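Local coordinates for protein Baccell_00875 (Bacteroides cellulosilyticus DSM 14838, PDB 5NO8) that probably acts as a polysaccharide lyase that removes the rhamnose caps of complex arabinogalactan proteins by cleaving the linkage of L-rhamnose to glucuronic acid, at residues V368-G373 with F600-L605; L648-G653 with E671-Y676. One frame throughout, in Å; residues are numbered along the deposited sequence.

Contact 1: residues V368-G373 with F600-L605; sequences VYDNEG and FGKREL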
# COMPACT_ATOMS: atom_id res chain seq x y z
N VAL A 368 13.57 17.98 -0.97
CA VAL A 368 12.40 17.83 -0.11
C VAL A 368 11.81 19.18 0.16
O VAL A 368 12.53 20.16 0.35
CB VAL A 368 12.79 17.12 1.22
CG1 VAL A 368 11.59 17.04 2.17
CG2 VAL A 368 13.32 15.74 0.92
N TYR A 369 10.47 19.24 0.19
CA TYR A 369 9.77 20.50 0.37
C TYR A 369 8.73 20.36 1.45
O TYR A 369 8.02 19.35 1.49
CB TYR A 369 9.08 20.89 -0.94
CG TYR A 369 8.52 22.29 -1.00
CD1 TYR A 369 9.32 23.37 -1.38
CD2 TYR A 369 7.18 22.55 -0.72
CE1 TYR A 369 8.81 24.65 -1.45
CE2 TYR A 369 6.66 23.83 -0.78
CZ TYR A 369 7.49 24.88 -1.15
OH TYR A 369 6.99 26.14 -1.25
N ASP A 370 8.63 21.38 2.29
CA ASP A 370 7.68 21.41 3.38
C ASP A 370 6.47 22.19 2.95
O ASP A 370 6.54 23.43 2.82
CB ASP A 370 8.31 22.03 4.64
CG ASP A 370 7.39 21.96 5.87
OD1 ASP A 370 6.16 21.85 5.74
OD2 ASP A 370 7.92 22.01 6.98
N ASN A 371 5.36 21.49 2.72
CA ASN A 371 4.13 22.14 2.23
C ASN A 371 3.44 23.01 3.27
O ASN A 371 2.71 23.92 2.88
CB ASN A 371 3.15 21.13 1.66
CG ASN A 371 3.69 20.46 0.41
OD1 ASN A 371 3.59 19.25 0.25
ND2 ASN A 371 4.28 21.23 -0.46
N GLU A 372 3.66 22.75 4.55
CA GLU A 372 3.13 23.65 5.61
C GLU A 372 3.89 24.98 5.69
O GLU A 372 3.28 26.03 5.84
CB GLU A 372 3.14 22.96 6.97
CG GLU A 372 2.16 21.80 7.03
CD GLU A 372 2.22 20.99 8.34
OE1 GLU A 372 3.31 20.83 8.96
OE2 GLU A 372 1.15 20.45 8.71
N GLY A 373 5.21 24.92 5.58
CA GLY A 373 6.06 26.11 5.63
C GLY A 373 6.26 26.79 4.28
O GLY A 373 6.78 27.90 4.24
N PHE A 600 10.40 8.86 5.76
CA PHE A 600 10.38 9.94 4.76
C PHE A 600 9.51 11.15 5.10
O PHE A 600 9.74 12.24 4.57
CB PHE A 600 9.99 9.35 3.41
CG PHE A 600 11.00 8.38 2.89
CD1 PHE A 600 10.95 7.04 3.23
CD2 PHE A 600 12.04 8.82 2.08
CE1 PHE A 600 11.90 6.15 2.77
CE2 PHE A 600 12.99 7.93 1.61
CZ PHE A 600 12.94 6.60 1.97
N GLY A 601 8.53 11.00 5.99
CA GLY A 601 7.54 12.04 6.22
C GLY A 601 7.91 13.00 7.32
O GLY A 601 8.74 12.68 8.20
N LYS A 602 7.28 14.16 7.30
CA LYS A 602 7.37 15.11 8.40
C LYS A 602 6.81 14.57 9.72
O LYS A 602 7.37 14.85 10.78
CB LYS A 602 6.60 16.40 8.08
CG LYS A 602 6.93 17.51 9.06
CD LYS A 602 6.33 18.83 8.62
CE LYS A 602 6.83 20.00 9.45
NZ LYS A 602 5.97 21.19 9.19
N ARG A 603 5.70 13.85 9.65
CA ARG A 603 5.00 13.38 10.87
C ARG A 603 5.62 12.12 11.47
O ARG A 603 5.22 11.71 12.59
CB ARG A 603 3.53 13.14 10.57
CG ARG A 603 2.77 14.38 10.15
CD ARG A 603 2.62 15.43 11.23
NE ARG A 603 1.86 16.56 10.68
CZ ARG A 603 0.54 16.58 10.46
NH1 ARG A 603 -0.24 15.54 10.79
NH2 ARG A 603 -0.01 17.67 9.93
N GLU A 604 6.51 11.47 10.71
CA GLU A 604 7.31 10.32 11.17
C GLU A 604 6.45 9.17 11.71
O GLU A 604 6.82 8.50 12.67
CB GLU A 604 8.36 10.78 12.19
CG GLU A 604 9.30 11.85 11.61
CD GLU A 604 10.40 12.27 12.56
OE1 GLU A 604 10.40 11.84 13.73
OE2 GLU A 604 11.29 13.04 12.13
N LEU A 605 5.29 8.96 11.11
CA LEU A 605 4.36 7.91 11.56
C LEU A 605 4.56 6.60 10.82
O LEU A 605 4.31 6.53 9.61
CB LEU A 605 2.91 8.35 11.36
CG LEU A 605 2.09 8.91 12.50
CD1 LEU A 605 0.66 9.13 12.02
CD2 LEU A 605 2.09 7.96 13.68
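Lys602 drives its ammonium group between two carboxylates, those of Asp370 and Glu372, and ties the loop after helix 596-600 to the end of a short strand. NZ lies 2.7 Å from OE1 of Glu372, met nearly head-on along the C-O bond, and 3.1 Å from OD2 of Asp370, which accepts through its syn lone pair. The lysine gets there by staying stretched out: CG stands anti to the backbone N (chi1 -168°) and every later torsion is also close to trans. The other oxygen of Glu372 serves Arg603, whose NH2 donates to OE2 over 3.2 Å. OE2 lies almost in the guanidinium plane, although the carboxylate itself is turned 34° against it. Four side chains thus make one salt-bridge network with Lys602 bridging the two acids. Shortening this lysine to an alanine is likely to cost OD2 of Asp370 and OE1 of Glu372 their shared cation, leaving the two negative charges less well balanced and Glu372 with Arg603 alone of this pair of bases.

One shell out, OD1 of Asp370 accepts weak bonds from the backbone N atoms of Glu372 and Gly373, which may help steady the carboxylate beside the residues after the strand. In segment 600-605, the backbone N atoms of Lys602 and Arg603 donate to OD1 and OD2 of Asp674, and Phe672 offers its ring to Arg603 in a cation-pi contact. The network lies at the surface, on the end of strand 369-370 of a four-stranded antiparallel sheet; that strand pairs with 672-677, whose Pro675 and Tyr676 touch the lysine.

Contact 2: residues L648-G653 with E671-Y676; sequences LFFEDG and EFYDPY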
# COMPACT_ATOMS: atom_id res chain seq x y z
N LEU A 648 -1.72 11.53 -4.70
CA LEU A 648 -0.57 12.13 -3.99
C LEU A 648 -0.19 13.51 -4.52
O LEU A 648 0.72 14.13 -4.00
CB LEU A 648 0.62 11.19 -4.09
CG LEU A 648 0.46 9.80 -3.46
CD1 LEU A 648 1.56 8.90 -3.98
CD2 LEU A 648 0.45 9.88 -1.94
N PHE A 649 -0.85 13.96 -5.59
CA PHE A 649 -0.52 15.20 -6.30
C PHE A 649 -1.75 16.08 -6.29
O PHE A 649 -2.86 15.62 -6.60
CB PHE A 649 -0.10 14.84 -7.74
CG PHE A 649 1.03 13.87 -7.76
CD1 PHE A 649 2.34 14.33 -7.60
CD2 PHE A 649 0.80 12.51 -7.83
CE1 PHE A 649 3.39 13.42 -7.51
CE2 PHE A 649 1.86 11.60 -7.75
CZ PHE A 649 3.15 12.07 -7.59
N PHE A 650 -1.54 17.33 -5.89
CA PHE A 650 -2.62 18.27 -5.67
C PHE A 650 -2.71 19.32 -6.78
O PHE A 650 -1.75 19.54 -7.55
CB PHE A 650 -2.43 18.90 -4.28
CG PHE A 650 -2.19 17.87 -3.20
CD1 PHE A 650 -3.08 16.80 -3.03
CD2 PHE A 650 -1.04 17.91 -2.43
CE1 PHE A 650 -2.84 15.83 -2.07
CE2 PHE A 650 -0.80 16.95 -1.46
CZ PHE A 650 -1.70 15.90 -1.29
N GLU A 651 -3.84 20.00 -6.83
CA GLU A 651 -4.17 20.88 -7.96
C GLU A 651 -3.38 22.18 -7.96
O GLU A 651 -3.47 22.92 -8.92
CB GLU A 651 -5.66 21.21 -8.01
CG GLU A 651 -6.57 20.00 -8.20
CD GLU A 651 -6.58 19.43 -9.59
OE1 GLU A 651 -6.06 20.09 -10.54
OE2 GLU A 651 -7.15 18.31 -9.74
N ASP A 652 -2.65 22.47 -6.88
CA ASP A 652 -1.70 23.59 -6.88
C ASP A 652 -0.27 23.18 -7.18
O ASP A 652 0.62 23.99 -7.02
CB ASP A 652 -1.78 24.35 -5.54
CG ASP A 652 -1.53 23.45 -4.32
OD1 ASP A 652 -1.33 22.21 -4.47
OD2 ASP A 652 -1.59 23.98 -3.18
N GLY A 653 -0.05 21.92 -7.56
CA GLY A 653 1.26 21.42 -7.89
C GLY A 653 2.01 20.81 -6.72
O GLY A 653 3.07 20.26 -6.93
N GLU A 671 -5.32 9.31 8.75
CA GLU A 671 -6.16 9.79 7.63
C GLU A 671 -5.68 11.16 7.13
O GLU A 671 -6.47 12.10 7.01
CB GLU A 671 -7.64 9.77 7.98
CG GLU A 671 -8.08 8.41 8.46
CD GLU A 671 -9.57 8.22 8.51
OE1 GLU A 671 -10.17 8.60 9.54
OE2 GLU A 671 -10.14 7.76 7.51
N PHE A 672 -4.40 11.26 6.83
CA PHE A 672 -3.87 12.52 6.30
C PHE A 672 -2.74 12.25 5.30
O PHE A 672 -2.08 11.21 5.34
CB PHE A 672 -3.39 13.45 7.43
CG PHE A 672 -2.21 12.91 8.19
CD1 PHE A 672 -0.93 13.05 7.70
CD2 PHE A 672 -2.38 12.30 9.41
CE1 PHE A 672 0.16 12.53 8.37
CE2 PHE A 672 -1.29 11.80 10.10
CZ PHE A 672 -0.02 11.91 9.59
N TYR A 673 -2.53 13.23 4.43
CA TYR A 673 -1.36 13.28 3.55
C TYR A 673 -0.24 13.92 4.32
O TYR A 673 -0.39 15.03 4.86
CB TYR A 673 -1.67 14.12 2.27
CG TYR A 673 -2.61 13.43 1.35
CD1 TYR A 673 -2.17 12.44 0.51
CD2 TYR A 673 -3.97 13.75 1.33
CE1 TYR A 673 -3.04 11.76 -0.33
CE2 TYR A 673 -4.84 13.06 0.49
CZ TYR A 673 -4.36 12.08 -0.35
OH TYR A 673 -5.21 11.39 -1.18
N ASP A 674 0.89 13.22 4.40
CA ASP A 674 2.05 13.81 5.06
C ASP A 674 2.46 15.12 4.36
O ASP A 674 2.44 15.18 3.13
CB ASP A 674 3.22 12.85 5.08
CG ASP A 674 4.32 13.33 5.99
OD1 ASP A 674 5.11 14.19 5.53
OD2 ASP A 674 4.31 12.91 7.18
N PRO A 675 2.76 16.16 5.14
CA PRO A 675 3.02 17.46 4.55
C PRO A 675 4.36 17.65 3.84
O PRO A 675 4.59 18.75 3.35
CB PRO A 675 2.90 18.42 5.72
CG PRO A 675 3.12 17.61 6.93
CD PRO A 675 2.61 16.25 6.61
N TYR A 676 5.24 16.65 3.80
CA TYR A 676 6.45 16.73 2.98
C TYR A 676 6.18 16.20 1.59
O TYR A 676 5.60 15.12 1.45
CB TYR A 676 7.64 15.92 3.55
CG TYR A 676 8.43 16.55 4.68
CD1 TYR A 676 8.23 17.87 5.09
CD2 TYR A 676 9.43 15.81 5.33
CE1 TYR A 676 8.99 18.44 6.12
CE2 TYR A 676 10.18 16.37 6.37
CZ TYR A 676 9.95 17.67 6.76
OH TYR A 676 10.66 18.25 7.79
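Phe650 points the edge of its ring into a face of Tyr673, an edge-to-face (T-shaped) pair with centroids 5.2 Å apart and planes at 78°. The leading atom is CZ, which comes to 3.7 Å from CG of Tyr673; it therefore lands off the ring centre, on the part of the face next to CB, and the neighbouring CE1 follows it at 4.1 Å from CD2. Tyr673 places CG beside its backbone N and anti to the carbonyl carbon (chi1 -71°), and this lays the tyrosine ring across the path of the phenylalanine. The ring of Tyr659 meets that of Tyr673 as well, with planes at about 55°.

Aliphatic contact is lighter. Leu648 starts out away from the strand, but its branch CD2 returns to 4.3 Å from CE1 of Tyr673, at the edge of the ring and near its plane. Tyr673 is thus met on a face by one residue of the loop and at its rim by another.

Polar bonds do not cross between the segments; they shape each backbone. Phe650 to Gly653 form a type I beta turn, closed by Gly653 N to Phe650 O at 2.9 Å. In the other segment Asp674 OD1 accepts from Tyr676 N over 3.0 Å, an Asx turn.

Glu671 and Phe672 sit opposite Met660 in a G1 beta bulge, so the tyrosine follows an irregularity in an antiparallel pair of strands. Here an edge-to-face pair with a leucine at its rim packs the loop after helix 632-644 against strand 672-677, an inner strand of the small antiparallel sheet, lying between 369-370 and 659-660.

Overall arrangement
The centres of the two contacts lie about 10 Å apart, on the same side of the chain's centre, and one small antiparallel sheet serves both. Contact 1 uses strand 369-370 and contact 2 its neighbour 672-677, with Asn371 N bonded to Pro675 O between them. They also touch through the loop 600-605, where the bond from Lys602 N to Asp674 OD1, 2.8 Å long, ties one to the other. Along the chain contact 1 closes before contact 2 opens. The first spans 226 residues, largely helical, whereas the second spans 17 residues with strands but no helix. Together they bring chain from before and after most of the helices to a common sheet, charged at one contact and aromatic at the other.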